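Local coordinates for protein AxyAgu115A (Amphibacillus xylanus NBRC 15112, PDB 6NPS) that probably hydrolyses alpha-linked glucuronic acid side groups from glucuronoxylan-type hemicelluloses, as a family GH115 alpha-glucuronidase, at residues 546-549 with 550-553; 523-526 with 527-531; 504-507 with 508-512. The protein carries 3 engineered substitutions. All blocks are in the same frame, centred on the assembly; numbering follows the deposited sequence.

Contact 1 (546-549 with 550-553); sequences DHLL and GLAE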
loop_
_atom_site.group_PDB
_atom_site.type_symbol
_atom_site.label_atom_id
_atom_site.label_comp_id
_atom_site.label_asym_id
_atom_site.label_seq_id
_atom_site.Cartn_x
_atom_site.Cartn_y
_atom_site.Cartn_z
ATOM N N ASP A 546 -14.390 -3.541 -23.499
ATOM C CA ASP A 546 -15.485 -2.676 -23.921
ATOM C C ASP A 546 -15.981 -3.066 -25.310
ATOM O O ASP A 546 -17.183 -3.013 -25.575
ATOM C CB ASP A 546 -15.062 -1.202 -23.858
ATOM C CG ASP A 546 -14.922 -0.688 -22.394
ATOM O OD1 ASP A 546 -14.225 0.333 -22.201
ATOM O OD2 ASP A 546 -15.485 -1.294 -21.433
ATOM N N HIS A 547 -15.097 -3.518 -26.188
ATOM C CA HIS A 547 -15.564 -3.971 -27.494
ATOM C C HIS A 547 -16.465 -5.204 -27.343
ATOM O O HIS A 547 -17.559 -5.271 -27.928
ATOM C CB HIS A 547 -14.360 -4.293 -28.386
ATOM C CG HIS A 547 -14.728 -4.973 -29.663
ATOM N ND1 HIS A 547 -15.492 -4.364 -30.627
ATOM C CD2 HIS A 547 -14.469 -6.225 -30.121
ATOM C CE1 HIS A 547 -15.688 -5.204 -31.626
ATOM N NE2 HIS A 547 -15.075 -6.342 -31.345
ATOM N N LEU A 548 -16.026 -6.183 -26.541
ATOM C CA LEU A 548 -16.806 -7.423 -26.358
ATOM C C LEU A 548 -18.140 -7.172 -25.633
ATOM O O LEU A 548 -19.178 -7.699 -26.049
ATOM C CB LEU A 548 -15.950 -8.458 -25.588
ATOM C CG LEU A 548 -14.694 -8.902 -26.374
ATOM C CD1 LEU A 548 -13.745 -9.712 -25.528
ATOM C CD2 LEU A 548 -15.062 -9.641 -27.666
ATOM N N LEU A 549 -18.140 -6.408 -24.521
ATOM C CA LEU A 549 -19.411 -6.048 -23.880
ATOM C C LEU A 549 -20.370 -5.390 -24.872
ATOM O O LEU A 549 -21.577 -5.677 -24.869
ATOM C CB LEU A 549 -19.175 -5.118 -22.685
ATOM C CG LEU A 549 -18.357 -5.735 -21.546
ATOM C CD1 LEU A 549 -18.017 -4.688 -20.477
ATOM C CD2 LEU A 549 -19.066 -6.937 -20.925
ATOM N N GLY A 550 -19.849 -4.519 -25.754
ATOM C CA GLY A 550 -20.702 -3.926 -26.763
ATOM C C GLY A 550 -21.355 -4.957 -27.664
ATOM O O GLY A 550 -22.548 -4.850 -27.976
ATOM N N LEU A 551 -20.583 -5.962 -28.120
ATOM C CA LEU A 551 -21.177 -7.013 -28.945
ATOM C C LEU A 551 -22.215 -7.813 -28.157
ATOM O O LEU A 551 -23.270 -8.175 -28.690
ATOM C CB LEU A 551 -20.103 -7.978 -29.479
ATOM C CG LEU A 551 -18.998 -7.474 -30.400
ATOM C CD1 LEU A 551 -18.071 -8.632 -30.798
ATOM C CD2 LEU A 551 -19.599 -6.773 -31.629
ATOM N N ALA A 552 -21.914 -8.127 -26.905
ATOM C CA ALA A 552 -22.841 -8.925 -26.110
ATOM C C ALA A 552 -24.159 -8.185 -25.932
ATOM O O ALA A 552 -25.227 -8.798 -25.964
ATOM C CB ALA A 552 -22.230 -9.250 -24.737
ATOM N N GLU A 553 -24.109 -6.859 -25.787
ATOM C CA GLU A 553 -25.354 -6.104 -25.675
ATOM C C GLU A 553 -26.083 -5.963 -27.007
ATOM O O GLU A 553 -27.321 -5.897 -27.024
ATOM C CB GLU A 553 -25.099 -4.727 -25.047
ATOM C CG GLU A 553 -24.737 -4.842 -23.557
ATOM C CD GLU A 553 -25.956 -4.793 -22.619
ATOM O OE1 GLU A 553 -27.063 -5.239 -23.005
ATOM O OE2 GLU A 553 -25.801 -4.310 -21.472
#
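H547 and L551, one helical turn apart, make the principal side-chain contact here. The leucine comes in over one face of the imidazole: its CG lies over the ring, nearer its edge than its centre, and L551 CD1 reaches H547 NE2 at 3.8 Å. At chi1 171° the histidine CG lies anti to the backbone N, which brings the ring beside L551. Further apolar contact is slight: L548 CD2 and L551 CD1 approach to 4.5 Å, and both leucines also pack on L509 of helix 500-519.

The same NE2 that L551 CD1 touches is hydrogen-bonded to E508 of that neighbouring helix, a bond that probably helps fix the ring's rotation.

Backbone hydrogen bonds run from residue i+4 to i throughout. G550 N donates to D546 O at 3.1 Å and L551 N to H547 O at 3.1 Å; the bond from A552 N to L548 O is 2.9 Å long, as is that from E553 N to L549 O. CG of E553 also lies 3.5 Å from L549 O.

The methyl of A552 rests on Y572 and V576 of helix 564-596, while L548 packs on L579. The arrangement is that of a regular alpha-helix within a helical bundle, with L551 meeting helix 500-519, A552 meeting helix 564-596 and L548 in contact with both.

Contact 2 (523-526 with 527-531); sequences EAMN and VDVYH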
loop_
_atom_site.group_PDB
_atom_site.type_symbol
_atom_site.label_atom_id
_atom_site.label_comp_id
_atom_site.label_asym_id
_atom_site.label_seq_id
_atom_site.Cartn_x
_atom_site.Cartn_y
_atom_site.Cartn_z
ATOM N N GLU A 523 -11.960 -15.420 -9.317
ATOM C CA GLU A 523 -11.757 -15.241 -7.885
ATOM C C GLU A 523 -10.359 -14.716 -7.587
ATOM O O GLU A 523 -10.144 -14.043 -6.570
ATOM C CB GLU A 523 -11.990 -16.587 -7.153
ATOM C CG GLU A 523 -13.426 -17.104 -7.223
ATOM C CD GLU A 523 -13.707 -18.069 -8.418
ATOM O OE1 GLU A 523 -13.030 -17.937 -9.503
ATOM O OE2 GLU A 523 -14.626 -18.950 -8.252
ATOM N N ALA A 524 -9.397 -15.036 -8.445
ATOM C CA ALA A 524 -8.021 -14.595 -8.282
ATOM C C ALA A 524 -7.751 -13.222 -8.910
ATOM O O ALA A 524 -6.637 -12.727 -8.806
ATOM C CB ALA A 524 -7.064 -15.618 -8.927
ATOM N N MET A 525 -8.681 -12.682 -9.674
ATOM C CA MET A 525 -8.462 -11.362 -10.268
ATOM C C MET A 525 -8.561 -10.306 -9.171
ATOM O O MET A 525 -9.299 -10.459 -8.189
ATOM C CB MET A 525 -9.478 -11.139 -11.389
ATOM C CG MET A 525 -9.260 -9.888 -12.302
ATOM S SD MET A 525 -7.569 -9.498 -12.826
ATOM C CE MET A 525 -7.879 -7.916 -13.595
ATOM N N ASN A 526 -7.712 -9.284 -9.254
ATOM C CA ASN A 526 -7.665 -8.316 -8.180
ATOM C C ASN A 526 -6.946 -7.075 -8.680
ATOM O O ASN A 526 -6.578 -6.972 -9.847
ATOM C CB ASN A 526 -6.952 -8.866 -6.942
ATOM C CG ASN A 526 -7.518 -8.289 -5.648
ATOM O OD1 ASN A 526 -7.442 -7.071 -5.401
ATOM N ND2 ASN A 526 -8.150 -9.149 -4.837
ATOM N N VAL A 527 -6.748 -6.131 -7.774
ATOM C CA VAL A 527 -6.116 -4.889 -8.173
ATOM C C VAL A 527 -4.613 -5.100 -8.334
ATOM O O VAL A 527 -3.994 -5.888 -7.608
ATOM C CB VAL A 527 -6.453 -3.807 -7.131
ATOM C CG1 VAL A 527 -5.730 -4.096 -5.841
ATOM C CG2 VAL A 527 -6.090 -2.459 -7.674
ATOM N N ASP A 528 -4.024 -4.462 -9.351
ATOM C CA ASP A 528 -2.585 -4.511 -9.573
ATOM C C ASP A 528 -2.083 -5.892 -9.994
ATOM O O ASP A 528 -0.885 -6.162 -9.923
ATOM C CB ASP A 528 -1.810 -4.034 -8.333
ATOM C CG ASP A 528 -2.062 -2.546 -8.019
ATOM O OD1 ASP A 528 -2.302 -1.762 -8.963
ATOM O OD2 ASP A 528 -2.020 -2.168 -6.823
ATOM N N VAL A 529 -2.949 -6.789 -10.440
ATOM C CA VAL A 529 -2.446 -7.951 -11.177
ATOM C C VAL A 529 -1.851 -7.480 -12.493
ATOM O O VAL A 529 -0.671 -7.691 -12.781
ATOM C CB VAL A 529 -3.570 -8.983 -11.367
ATOM C CG1 VAL A 529 -3.142 -10.091 -12.328
ATOM C CG2 VAL A 529 -3.986 -9.552 -9.931
ATOM N N TYR A 530 -2.652 -6.783 -13.280
ATOM C CA TYR A 530 -2.161 -6.036 -14.432
ATOM C C TYR A 530 -1.633 -4.678 -13.963
ATOM O O TYR A 530 -2.166 -4.077 -13.026
ATOM C CB TYR A 530 -3.281 -5.794 -15.439
ATOM C CG TYR A 530 -3.767 -7.037 -16.139
ATOM C CD1 TYR A 530 -4.634 -7.932 -15.494
ATOM C CD2 TYR A 530 -3.364 -7.317 -17.463
ATOM C CE1 TYR A 530 -5.067 -9.087 -16.121
ATOM C CE2 TYR A 530 -3.808 -8.457 -18.119
ATOM C CZ TYR A 530 -4.664 -9.330 -17.440
ATOM O OH TYR A 530 -5.115 -10.475 -18.047
ATOM N N HIS A 531 -0.574 -4.198 -14.598
ATOM C CA HIS A 531 -0.041 -2.927 -14.143
ATOM C C HIS A 531 -0.974 -1.807 -14.591
ATOM O O HIS A 531 -1.488 -1.840 -15.708
ATOM C CB HIS A 531 1.367 -2.695 -14.690
ATOM C CG HIS A 531 2.111 -1.643 -13.935
ATOM N ND1 HIS A 531 1.991 -0.308 -14.238
ATOM C CD2 HIS A 531 2.893 -1.713 -12.832
ATOM C CE1 HIS A 531 2.704 0.403 -13.378
ATOM N NE2 HIS A 531 3.266 -0.425 -12.518
HETATM O O HOH W 1 -5.228 -6.050 -12.119
#
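M525 reaches forward along the chain to Y530. From CB, its CG stands anti to the backbone N (chi1 -170°), and a bend at chi2 (41°) brings the thioether alongside V529 and Y530. The sulfur passes V529, with M525 SD 4.3 Å from V529 CB, and lies at the edge of the tyrosine ring, 5.4 Å from its centroid, a Met-aromatic contact. The terminal methyl goes furthest: M525 CE is 3.8 Å from Y530 CD1, the two side chains crossing at about a right angle. Q582 and W585 of helix 564-596 also touch the methionine.

Between these residues the chain makes a type II beta turn from N526 to V529. N526 folds its amide back on the following peptide: V527 N, 2.6 Å from N526 OD1, lies in the amide plane on a lone pair of that oxygen, approaching side-on at a C=O...N angle of 101°. A water bridges the turn, donating to N526 O at 2.8 Å and accepting from Y530 N at 2.9 Å. CG2 of V529 rests 3.7 Å from N526 O.

Although buried N526 N has no partner in the model, the loop's shape probably rests on the amide and the water bonding other backbone groups, with apolar M525-V529-Y530 contact beside them.

Contact 3 (504-507 with 508-512); sequences DKVF and ELLNG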
loop_
_atom_site.group_PDB
_atom_site.type_symbol
_atom_site.label_atom_id
_atom_site.label_comp_id
_atom_site.label_asym_id
_atom_site.label_seq_id
_atom_site.Cartn_x
_atom_site.Cartn_y
_atom_site.Cartn_z
ATOM N N ASP A 504 -20.569 -14.712 -36.143
ATOM C CA ASP A 504 -19.161 -14.409 -35.933
ATOM C C ASP A 504 -18.980 -13.497 -34.735
ATOM O O ASP A 504 -17.919 -13.497 -34.112
ATOM C CB ASP A 504 -18.500 -13.795 -37.160
ATOM C CG ASP A 504 -16.958 -13.824 -37.056
ATOM O OD1 ASP A 504 -16.337 -14.849 -37.441
ATOM O OD2 ASP A 504 -16.363 -12.840 -36.565
ATOM N N LYS A 505 -19.990 -12.705 -34.392
ATOM C CA LYS A 505 -19.891 -11.940 -33.162
ATOM C C LYS A 505 -19.931 -12.872 -31.951
ATOM O O LYS A 505 -19.166 -12.678 -30.995
ATOM C CB LYS A 505 -21.003 -10.896 -33.114
ATOM C CG LYS A 505 -20.756 -9.729 -34.109
ATOM C CD LYS A 505 -21.928 -8.760 -34.134
ATOM C CE LYS A 505 -21.615 -7.627 -35.115
ATOM N NZ LYS A 505 -22.696 -6.629 -35.084
ATOM N N VAL A 506 -20.796 -13.898 -31.982
ATOM C CA VAL A 506 -20.794 -14.894 -30.898
ATOM C C VAL A 506 -19.419 -15.536 -30.775
ATOM O O VAL A 506 -18.913 -15.747 -29.670
ATOM C CB VAL A 506 -21.882 -15.956 -31.122
ATOM C CG1 VAL A 506 -21.743 -17.087 -30.046
ATOM C CG2 VAL A 506 -23.262 -15.293 -31.068
ATOM N N PHE A 507 -18.772 -15.830 -31.907
ATOM C CA PHE A 507 -17.424 -16.389 -31.836
ATOM C C PHE A 507 -16.453 -15.429 -31.142
ATOM O O PHE A 507 -15.672 -15.847 -30.278
ATOM C CB PHE A 507 -16.915 -16.743 -33.236
ATOM C CG PHE A 507 -15.487 -17.205 -33.225
ATOM C CD1 PHE A 507 -15.161 -18.480 -32.764
ATOM C CD2 PHE A 507 -14.460 -16.344 -33.574
ATOM C CE1 PHE A 507 -13.844 -18.897 -32.700
ATOM C CE2 PHE A 507 -13.141 -16.749 -33.518
ATOM C CZ PHE A 507 -12.831 -18.043 -33.071
ATOM N N GLU A 508 -16.483 -14.129 -31.500
ATOM C CA GLU A 508 -15.649 -13.160 -30.784
ATOM C C GLU A 508 -15.890 -13.195 -29.279
ATOM O O GLU A 508 -14.944 -13.027 -28.505
ATOM C CB GLU A 508 -15.908 -11.743 -31.283
ATOM C CG GLU A 508 -15.475 -11.474 -32.718
ATOM C CD GLU A 508 -15.659 -9.997 -33.094
ATOM O OE1 GLU A 508 -14.993 -9.120 -32.485
ATOM O OE2 GLU A 508 -16.481 -9.712 -33.994
ATOM N N LEU A 509 -17.161 -13.310 -28.848
ATOM C CA LEU A 509 -17.491 -13.288 -27.420
ATOM C C LEU A 509 -16.921 -14.509 -26.710
ATOM O O LEU A 509 -16.312 -14.388 -25.641
ATOM C CB LEU A 509 -19.017 -13.255 -27.205
ATOM C CG LEU A 509 -19.687 -11.965 -27.660
ATOM C CD1 LEU A 509 -21.189 -12.026 -27.498
ATOM C CD2 LEU A 509 -19.110 -10.781 -26.867
ATOM N N LEU A 510 -17.146 -15.709 -27.279
ATOM C CA LEU A 510 -16.768 -16.945 -26.581
ATOM C C LEU A 510 -15.257 -17.094 -26.548
ATOM O O LEU A 510 -14.668 -17.390 -25.495
ATOM C CB LEU A 510 -17.384 -18.179 -27.271
ATOM C CG LEU A 510 -18.897 -18.253 -27.326
ATOM C CD1 LEU A 510 -19.349 -19.589 -27.972
ATOM C CD2 LEU A 510 -19.396 -18.145 -25.910
ATOM N N ASN A 511 -14.625 -16.906 -27.705
ATOM C CA ASN A 511 -13.174 -16.944 -27.791
ATOM C C ASN A 511 -12.562 -15.825 -26.971
ATOM O O ASN A 511 -11.558 -16.026 -26.274
ATOM C CB ASN A 511 -12.746 -16.831 -29.248
ATOM C CG ASN A 511 -11.358 -17.357 -29.473
ATOM O OD1 ASN A 511 -11.143 -18.569 -29.487
ATOM N ND2 ASN A 511 -10.397 -16.455 -29.631
ATOM N N GLY A 512 -13.165 -14.637 -27.038
ATOM C CA GLY A 512 -12.778 -13.486 -26.256
ATOM C C GLY A 512 -12.814 -13.665 -24.757
ATOM O O GLY A 512 -11.783 -13.489 -24.097
#
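F507 and N511 lie side by side and point the same way, ring and amide planes only 20° apart. N511 CB sits over one face of the phenyl, 4.2 Å from the F507 ring centroid, in a CH-pi contact, and N511 CG comes within 3.9 Å of F507 CZ. Both residues hold CG anti to the backbone N (chi1 175° in F507), which sends their flat groups off the helix in the same direction. K487 adds a cation-pi contact to the ring. Replacing F507 by an alanine would probably leave one flank of N511 uncovered and deprive K487 of its aromatic partner.

V506 and L510 are likewise aligned, V506 CG1 meeting L510 CD1 at 4.0 Å. V506 rests on I490 and L510 on W489, both of helix 482-494, while V506 also meets L555 and V571.

D504 and E508 meet at a slant instead, their carboxylate planes turned 50° apart and D504 OD2 at 4.1 Å from E508 OE2. K505 forms a salt bridge with E554. Beneath all this the backbone keeps its helical bonds, as from N511 N to F507 O at 3.0 Å.

The nearness of two acidic groups would probably make deprotonating both more costly, whereas the hydrogen bond of E508 OE1 with H547 may ease that cost at E508.

How the contacts relate
Along the chain, contact 3 on helix 500-519 comes first, contact 2 follows in the loop leading out of that helix, and contact 1 lies on the next helix, 537-558. Contacts 1 and 3 have centres about 10 Å apart and touch, L548 and L551 packing on E508 and L509. Contact 2 stands away from both, its centre about 21 Å from that of contact 1 and 24 Å from that of contact 3. Helix 564-596 borders all three. All follow the last strand (446-450) of the eight-stranded parallel sheet. Helices 500-519 and 537-558 are thus joined directly through contacts 1 and 3, and contact 2 shapes the loop that connects them.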